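Long-range contacts in ORF14 (Streptomyces clavuligerus, PDB 2WPW), which binds acetyl-CoA and is probably an acyltransferase, built as a tandem of two GCN5-related N-acetyltransferase units: residues Pro55-Asp60 with Arg75-Asp80; Leu112-Asp117 with Ala333-Ser338. All coordinates share one frame; numbering follows the deposited sequence.

Interaction 1 (Pro55-Asp60 with Arg75-Asp80); sequences PATALD and RLALPD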
ATOM      1  N   PRO A  55       0.069  10.946   8.011  1.00 20.13           N
ATOM      2  CA  PRO A  55       0.641  12.033   8.840  1.00 21.24           C
ATOM      3  C   PRO A  55       1.810  12.769   8.190  1.00 22.25           C
ATOM      4  O   PRO A  55       2.563  12.178   7.387  1.00 20.80           O
ATOM      5  CB  PRO A  55       1.117  11.324  10.112  1.00 21.99           C
ATOM      6  CG  PRO A  55       1.231   9.825   9.703  1.00 22.56           C
ATOM      7  CD  PRO A  55       0.262   9.592   8.584  1.00 19.81           C
ATOM      8  N   ALA A  56       1.941  14.064   8.520  1.00 22.75           N
ATOM      9  CA  ALA A  56       3.087  14.838   8.062  1.00 24.33           C
ATOM     10  C   ALA A  56       3.262  14.699   6.516  1.00 24.98           C
ATOM     11  O   ALA A  56       4.393  14.520   6.029  1.00 25.12           O
ATOM     12  CB  ALA A  56       4.365  14.405   8.801  1.00 23.72           C
ATOM     13  N   THR A  57       2.138  14.820   5.782  1.00 24.91           N
ATOM     14  CA  THR A  57       2.043  14.587   4.321  1.00 24.82           C
ATOM     15  C   THR A  57       0.906  15.398   3.751  1.00 25.09           C
ATOM     16  O   THR A  57      -0.228  15.351   4.279  1.00 23.95           O
ATOM     17  CB  THR A  57       1.664  13.164   4.022  1.00 23.17           C
ATOM     18  OG1 THR A  57       2.630  12.323   4.612  1.00 25.24           O
ATOM     19  CG2 THR A  57       1.693  12.928   2.553  1.00 23.27           C
ATOM     20  N   ALA A  58       1.216  16.169   2.714  1.00 25.22           N
ATOM     21  CA  ALA A  58       0.194  16.954   2.054  1.00 26.34           C
ATOM     22  C   ALA A  58      -0.200  16.244   0.745  1.00 26.06           C
ATOM     23  O   ALA A  58       0.703  15.725   0.026  1.00 27.72           O
ATOM     24  CB  ALA A  58       0.681  18.382   1.793  1.00 25.98           C
ATOM     25  N   LEU A  59      -1.510  16.175   0.460  1.00 24.66           N
ATOM     26  CA  LEU A  59      -1.990  15.530  -0.760  1.00 24.73           C
ATOM     27  C   LEU A  59      -2.344  16.542  -1.811  1.00 24.69           C
ATOM     28  O   LEU A  59      -3.085  17.469  -1.561  1.00 25.97           O
ATOM     29  CB  LEU A  59      -3.213  14.646  -0.511  1.00 24.22           C
ATOM     30  CG  LEU A  59      -3.117  13.544   0.557  1.00 24.86           C
ATOM     31  CD1 LEU A  59      -4.330  12.646   0.456  1.00 23.32           C
ATOM     32  CD2 LEU A  59      -1.858  12.710   0.498  1.00 22.80           C
ATOM     33  N   ASP A  60      -1.823  16.380  -3.007  1.00 24.35           N
ATOM     34  CA  ASP A  60      -2.210  17.309  -4.059  1.00 24.65           C
ATOM     35  C   ASP A  60      -2.927  16.539  -5.171  1.00 23.86           C
ATOM     36  O   ASP A  60      -2.277  15.974  -6.027  1.00 25.46           O
ATOM     37  CB  ASP A  60      -0.972  18.027  -4.570  1.00 24.59           C
ATOM     38  CG  ASP A  60      -1.293  19.363  -5.218  1.00 26.38           C
ATOM     39  OD1 ASP A  60      -2.406  19.565  -5.758  1.00 24.53           O
ATOM     40  OD2 ASP A  60      -0.386  20.211  -5.219  1.00 29.99           O
ATOM     41  N   ARG A  75      -2.592  12.174  -8.598  1.00 15.90           N
ATOM     42  CA  ARG A  75      -2.509  12.441  -7.175  1.00 16.03           C
ATOM     43  C   ARG A  75      -1.033  12.448  -6.751  1.00 16.83           C
ATOM     44  O   ARG A  75      -0.236  11.533  -7.058  1.00 17.98           O
ATOM     45  CB  ARG A  75      -3.250  11.368  -6.417  1.00 13.71           C
ATOM     46  CG  ARG A  75      -4.683  11.227  -6.797  1.00 16.98           C
ATOM     47  CD  ARG A  75      -5.461  10.268  -5.773  1.00 19.06           C
ATOM     48  NE  ARG A  75      -5.551  10.879  -4.441  1.00 13.69           N
ATOM     49  CZ  ARG A  75      -6.046  10.291  -3.373  1.00 16.73           C
ATOM     50  NH1 ARG A  75      -6.446   9.014  -3.418  1.00 14.24           N
ATOM     51  NH2 ARG A  75      -6.111  10.976  -2.228  1.00 16.36           N
ATOM     52  N   LEU A  76      -0.645  13.480  -6.052  1.00 18.62           N
ATOM     53  CA  LEU A  76       0.703  13.526  -5.549  1.00 19.91           C
ATOM     54  C   LEU A  76       0.610  13.580  -4.034  1.00 21.55           C
ATOM     55  O   LEU A  76      -0.325  14.223  -3.475  1.00 21.87           O
ATOM     56  CB  LEU A  76       1.434  14.756  -6.071  1.00 20.79           C
ATOM     57  CG  LEU A  76       1.691  14.950  -7.580  1.00 20.06           C
ATOM     58  CD1 LEU A  76       2.550  16.122  -7.779  1.00 21.01           C
ATOM     59  CD2 LEU A  76       2.381  13.794  -8.180  1.00 22.81           C
ATOM     60  N   ALA A  77       1.555  12.870  -3.388  1.00 21.75           N
ATOM     61  CA  ALA A  77       1.789  12.905  -1.946  1.00 21.15           C
ATOM     62  C   ALA A  77       3.092  13.663  -1.713  1.00 21.55           C
ATOM     63  O   ALA A  77       4.093  13.303  -2.299  1.00 20.91           O
ATOM     64  CB  ALA A  77       1.893  11.481  -1.355  1.00 19.30           C
ATOM     65  N   LEU A  78       3.058  14.703  -0.868  1.00 22.38           N
ATOM     66  CA  LEU A  78       4.241  15.529  -0.539  1.00 24.03           C
ATOM     67  C   LEU A  78       4.672  15.359   0.931  1.00 24.28           C
ATOM     68  O   LEU A  78       4.080  15.996   1.842  1.00 25.26           O
ATOM     69  CB  LEU A  78       3.901  17.006  -0.732  1.00 25.10           C
ATOM     70  CG  LEU A  78       3.982  17.648  -2.142  1.00 28.67           C
ATOM     71  CD1 LEU A  78       3.976  16.625  -3.219  1.00 29.14           C
ATOM     72  CD2 LEU A  78       2.819  18.667  -2.368  1.00 28.20           C
ATOM     73  N   PRO A  79       5.687  14.519   1.196  1.00 23.75           N
ATOM     74  CA  PRO A  79       6.062  14.339   2.633  1.00 24.23           C
ATOM     75  C   PRO A  79       6.715  15.596   3.247  1.00 25.55           C
ATOM     76  O   PRO A  79       7.522  16.243   2.591  1.00 26.44           O
ATOM     77  CB  PRO A  79       7.019  13.130   2.625  1.00 23.71           C
ATOM     78  CG  PRO A  79       7.193  12.733   1.169  1.00 23.25           C
ATOM     79  CD  PRO A  79       6.400  13.616   0.274  1.00 22.95           C
ATOM     80  N   ASP A  80       6.348  15.988   4.460  1.00 26.64           N
ATOM     81  CA  ASP A  80       6.958  17.196   5.026  1.00 29.18           C
ATOM     82  C   ASP A  80       8.480  17.047   5.103  1.00 30.12           C
ATOM     83  O   ASP A  80       9.010  15.945   5.374  1.00 27.76           O
ATOM     84  CB  ASP A  80       6.432  17.537   6.441  1.00 30.84           C
ATOM     85  CG  ASP A  80       4.925  17.842   6.480  1.00 32.39           C
ATOM     86  OD1 ASP A  80       4.372  18.294   5.464  1.00 34.55           O
ATOM     87  OD2 ASP A  80       4.294  17.628   7.538  1.00 32.24           O
TER
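Arg75 and Leu59 meet within an antiparallel beta hairpin, strands 57-66 and 69-79 of the GNAT fold; the segments 57-60 and 75-79 run at 158°, nearly antiparallel. Leu59 CD1 lies 3.6 Å from Arg75 NH2, approaching the guanidinium obliquely, while Arg75 NE makes a salt bridge to Asp61 and NH1 bonds to Ser49. Next, Leu76 exchanges two backbone hydrogen bonds with Asp60, the shorter being Asp60 N to Leu76 O at 2.7 Å; Asp60 OD1 bonds to Trp62 NE1. Ala77 sits in a non-hydrogen-bonded pair with Leu59, and its CB is 4.2 Å from Thr57 CG2 on the same face of the hairpin. The rotamer that lets Thr57 OG1 bond to Pro55 O at 2.8 Å (chi1 -58°) also sets CG2 anti to the backbone N, next to Ala77. Leu78 and Ala58 also exchange two backbone hydrogen bonds, as Leu76 and Asp60 do, on the face that Leu76 and Asp60 share. Pro79 has no N-H, and it falls suitably in a non-hydrogen-bonded pair, opposite Thr57. Beyond the last bridge, Asp80 N reaches Ala56 O at 2.9 Å, with an almost straight N-H...O angle of 178°.

Interaction 2 (Leu112-Asp117 with Ala333-Ser338); sequences LARKHD and AEAGPS
Water 1 is gripped from both segments: Arg114 NE donates to it at 2.7 Å, in the plane of the guanidinium, and Ser338 OG lies 3.0 Å from the same water oxygen in a second hydrogen bond. Through it the last turn of helix 101-115, in the N-terminal GNAT region, is tied to the C-terminal tail that follows strand 323-334. A direct bond supplements the bridge. Arg114 NH1 donates to Ala335 O at 2.9 Å; the donor comes in tilted only 19° from the carbonyl plane, although the N-H...O angle of 144° shows a bent bond. The bend of the arginine chain at chi3 (19°) sets the guanidinium among the backbone groups of the tail, and the backbone from Ala335 to Ser338 curls round it. Pro337 O stands over one face of the guanidinium, 3.6 Å from Arg114 NE, whereas Gly336 O is at the edge, near its plane. The aliphatic part of the side chain is also covered, with Arg114 CG 3.3 Å from Ser338 OG. Beneath the polar layer, Ala113 CB meets Ala335 CB at 3.9 Å, and both methyls also pack on Leu121 of strand 120-127. Just beyond Arg114 the helix ends in a Schellman motif, with Asp117 at positive phi as the C-prime residue, its N bonded to Arg114 O and Arg118 N bonded to Ala113 O. One tail carbonyl thus accepts a bond from the guanidinium and another lies over its face; none of these groups carries a formal charge. The contact therefore rests on dipoles and one water rather than on a salt bridge, and the positive charge of Arg114 is probably eased by the carbonyl oxygens of Ala335 and Pro337 beside it.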
ATOM      1  N   LEU A 112       3.816  20.905 -10.483  1.00 20.99           N
ATOM      2  CA  LEU A 112       3.469  20.911  -9.048  1.00 21.71           C
ATOM      3  C   LEU A 112       4.714  20.606  -8.146  1.00 22.82           C
ATOM      4  O   LEU A 112       4.923  21.290  -7.126  1.00 24.17           O
ATOM      5  CB  LEU A 112       2.330  19.948  -8.726  1.00 19.86           C
ATOM      6  CG  LEU A 112       1.012  20.169  -9.486  1.00 20.91           C
ATOM      7  CD1 LEU A 112       0.115  18.882  -9.422  1.00 17.20           C
ATOM      8  CD2 LEU A 112       0.314  21.404  -8.912  1.00 16.63           C
ATOM      9  N   ALA A 113       5.526  19.604  -8.510  1.00 21.26           N
ATOM     10  CA  ALA A 113       6.760  19.348  -7.771  1.00 22.06           C
ATOM     11  C   ALA A 113       7.577  20.624  -7.620  1.00 23.87           C
ATOM     12  O   ALA A 113       7.968  21.026  -6.512  1.00 22.91           O
ATOM     13  CB  ALA A 113       7.561  18.325  -8.481  1.00 21.76           C
ATOM     14  N   ARG A 114       7.834  21.257  -8.762  1.00 25.35           N
ATOM     15  CA  ARG A 114       8.611  22.482  -8.790  1.00 28.34           C
ATOM     16  C   ARG A 114       8.001  23.522  -7.890  1.00 29.70           C
ATOM     17  O   ARG A 114       8.699  24.126  -7.072  1.00 31.16           O
ATOM     18  CB  ARG A 114       8.755  23.018 -10.228  1.00 30.03           C
ATOM     19  CG  ARG A 114      10.199  22.901 -10.846  1.00 32.39           C
ATOM     20  CD  ARG A 114      10.218  22.727 -12.369  1.00 34.97           C
ATOM     21  NE  ARG A 114       8.989  23.117 -13.082  1.00 32.95           N
ATOM     22  CZ  ARG A 114       8.509  22.449 -14.130  1.00 31.73           C
ATOM     23  NH1 ARG A 114       9.109  21.348 -14.573  1.00 33.73           N
ATOM     24  NH2 ARG A 114       7.395  22.829 -14.714  1.00 31.85           N
ATOM     25  N   LYS A 115       6.696  23.738  -8.020  1.00 33.14           N
ATOM     26  CA  LYS A 115       6.081  24.820  -7.255  1.00 34.89           C
ATOM     27  C   LYS A 115       6.250  24.570  -5.741  1.00 34.47           C
ATOM     28  O   LYS A 115       6.430  25.526  -4.953  1.00 34.17           O
ATOM     29  CB  LYS A 115       4.600  24.999  -7.604  1.00 35.93           C
ATOM     30  CG  LYS A 115       3.806  25.760  -6.542  1.00 38.70           C
ATOM     31  CD  LYS A 115       2.334  25.797  -6.920  1.00 44.21           C
ATOM     32  CE  LYS A 115       2.134  26.628  -8.185  1.00 48.90           C
ATOM     33  NZ  LYS A 115       0.703  26.738  -8.599  1.00 51.95           N
ATOM     34  N   HIS A 116       6.209  23.286  -5.379  1.00 32.10           N
ATOM     35  CA  HIS A 116       6.233  22.823  -4.002  1.00 31.52           C
ATOM     36  C   HIS A 116       7.637  22.584  -3.499  1.00 30.54           C
ATOM     37  O   HIS A 116       7.812  21.910  -2.485  1.00 28.54           O
ATOM     38  CB  HIS A 116       5.533  21.468  -3.926  1.00 31.07           C
ATOM     39  CG  HIS A 116       4.043  21.554  -3.900  1.00 34.58           C
ATOM     40  ND1 HIS A 116       3.365  22.435  -3.087  1.00 37.24           N
ATOM     41  CD2 HIS A 116       3.095  20.841  -4.559  1.00 37.41           C
ATOM     42  CE1 HIS A 116       2.065  22.256  -3.241  1.00 39.48           C
ATOM     43  NE2 HIS A 116       1.872  21.306  -4.139  1.00 37.47           N
ATOM     44  N   ASP A 117       8.638  23.066  -4.238  1.00 30.47           N
ATOM     45  CA  ASP A 117      10.011  22.900  -3.832  1.00 30.34           C
ATOM     46  C   ASP A 117      10.535  21.489  -3.802  1.00 28.59           C
ATOM     47  O   ASP A 117      11.319  21.151  -2.950  1.00 27.90           O
ATOM     48  CB  ASP A 117      10.193  23.466  -2.458  1.00 32.14           C
ATOM     49  CG  ASP A 117      10.648  24.862  -2.506  1.00 38.70           C
ATOM     50  OD1 ASP A 117      10.205  25.660  -1.632  1.00 46.36           O
ATOM     51  OD2 ASP A 117      11.447  25.163  -3.442  1.00 42.76           O
ATOM     52  N   ALA A 333      12.521  10.804 -11.130  1.00 26.31           N
ATOM     53  CA  ALA A 333      12.766  11.693 -12.211  1.00 25.72           C
ATOM     54  C   ALA A 333      12.945  13.070 -11.647  1.00 26.98           C
ATOM     55  O   ALA A 333      12.537  13.371 -10.513  1.00 27.67           O
ATOM     56  CB  ALA A 333      11.589  11.674 -13.205  1.00 24.87           C
ATOM     57  N   GLU A 334      13.559  13.908 -12.458  1.00 26.95           N
ATOM     58  CA  GLU A 334      13.900  15.232 -12.036  1.00 29.25           C
ATOM     59  C   GLU A 334      12.677  16.063 -12.255  1.00 27.18           C
ATOM     60  O   GLU A 334      12.015  15.866 -13.239  1.00 25.49           O
ATOM     61  CB  GLU A 334      15.081  15.752 -12.879  1.00 30.15           C
ATOM     62  CG  GLU A 334      16.432  15.159 -12.465  1.00 35.86           C
ATOM     63  CD  GLU A 334      17.568  15.687 -13.330  1.00 41.23           C
ATOM     64  OE1 GLU A 334      18.146  16.716 -12.967  1.00 43.66           O
ATOM     65  OE2 GLU A 334      17.880  15.085 -14.380  1.00 42.86           O
ATOM     66  N   ALA A 335      12.363  16.958 -11.327  1.00 28.88           N
ATOM     67  CA  ALA A 335      11.292  17.936 -11.531  1.00 30.08           C
ATOM     68  C   ALA A 335      11.669  18.900 -12.662  1.00 29.92           C
ATOM     69  O   ALA A 335      10.817  19.393 -13.388  1.00 30.21           O
ATOM     70  CB  ALA A 335      11.035  18.698 -10.267  1.00 32.05           C
ATOM     71  N   GLY A 336      12.959  19.171 -12.788  1.00 30.13           N
ATOM     72  CA  GLY A 336      13.481  19.892 -13.925  1.00 30.07           C
ATOM     73  C   GLY A 336      13.431  21.365 -13.609  1.00 32.24           C
ATOM     74  O   GLY A 336      12.978  21.750 -12.549  1.00 34.32           O
ATOM     75  N   PRO A 337      13.890  22.195 -14.539  1.00 32.55           N
ATOM     76  CA  PRO A 337      13.954  23.637 -14.321  1.00 34.75           C
ATOM     77  C   PRO A 337      12.611  24.306 -14.460  1.00 35.22           C
ATOM     78  O   PRO A 337      11.801  23.887 -15.240  1.00 33.71           O
ATOM     79  CB  PRO A 337      14.900  24.122 -15.429  1.00 33.99           C
ATOM     80  CG  PRO A 337      14.901  22.997 -16.507  1.00 31.96           C
ATOM     81  CD  PRO A 337      14.283  21.774 -15.904  1.00 30.47           C
ATOM     82  N   SER A 338      12.379  25.355 -13.704  1.00 39.23           N
ATOM     83  CA  SER A 338      11.236  26.208 -13.986  1.00 41.30           C
ATOM     84  C   SER A 338      11.602  27.212 -15.058  1.00 41.76           C
ATOM     85  O   SER A 338      10.750  27.982 -15.483  1.00 42.85           O
ATOM     86  CB  SER A 338      10.814  26.972 -12.734  1.00 44.55           C
ATOM     87  OG  SER A 338      10.629  26.073 -11.658  1.00 46.10           O
TER
HETATM   88  O   HOH W   1       7.916  25.583 -12.885  1.00 22.81           O

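In the fold
Helix 101-115 connects the two contacts, whose centres are 15 Å apart: it meets the hairpin of interaction 1 through Leu112 and, just past its end, His116, and the C-terminal tail of interaction 2 through Ala113 and Arg114. Between them Asp60 OD2 and His116 NE2 are 2.7 Å apart, a probable hydrogen bond, and Leu76 CD1 packs on Leu112 CB at 3.9 Å. Neither contact reaches the acetyl-CoA site. The side chain of Leu76 is about 9 Å from the bound cofactor, and that of Ala113 about 12 Å. The cofactor-binding Gly100, Gly102 and Arg103 belong to the beginning of this helix and the turn before it.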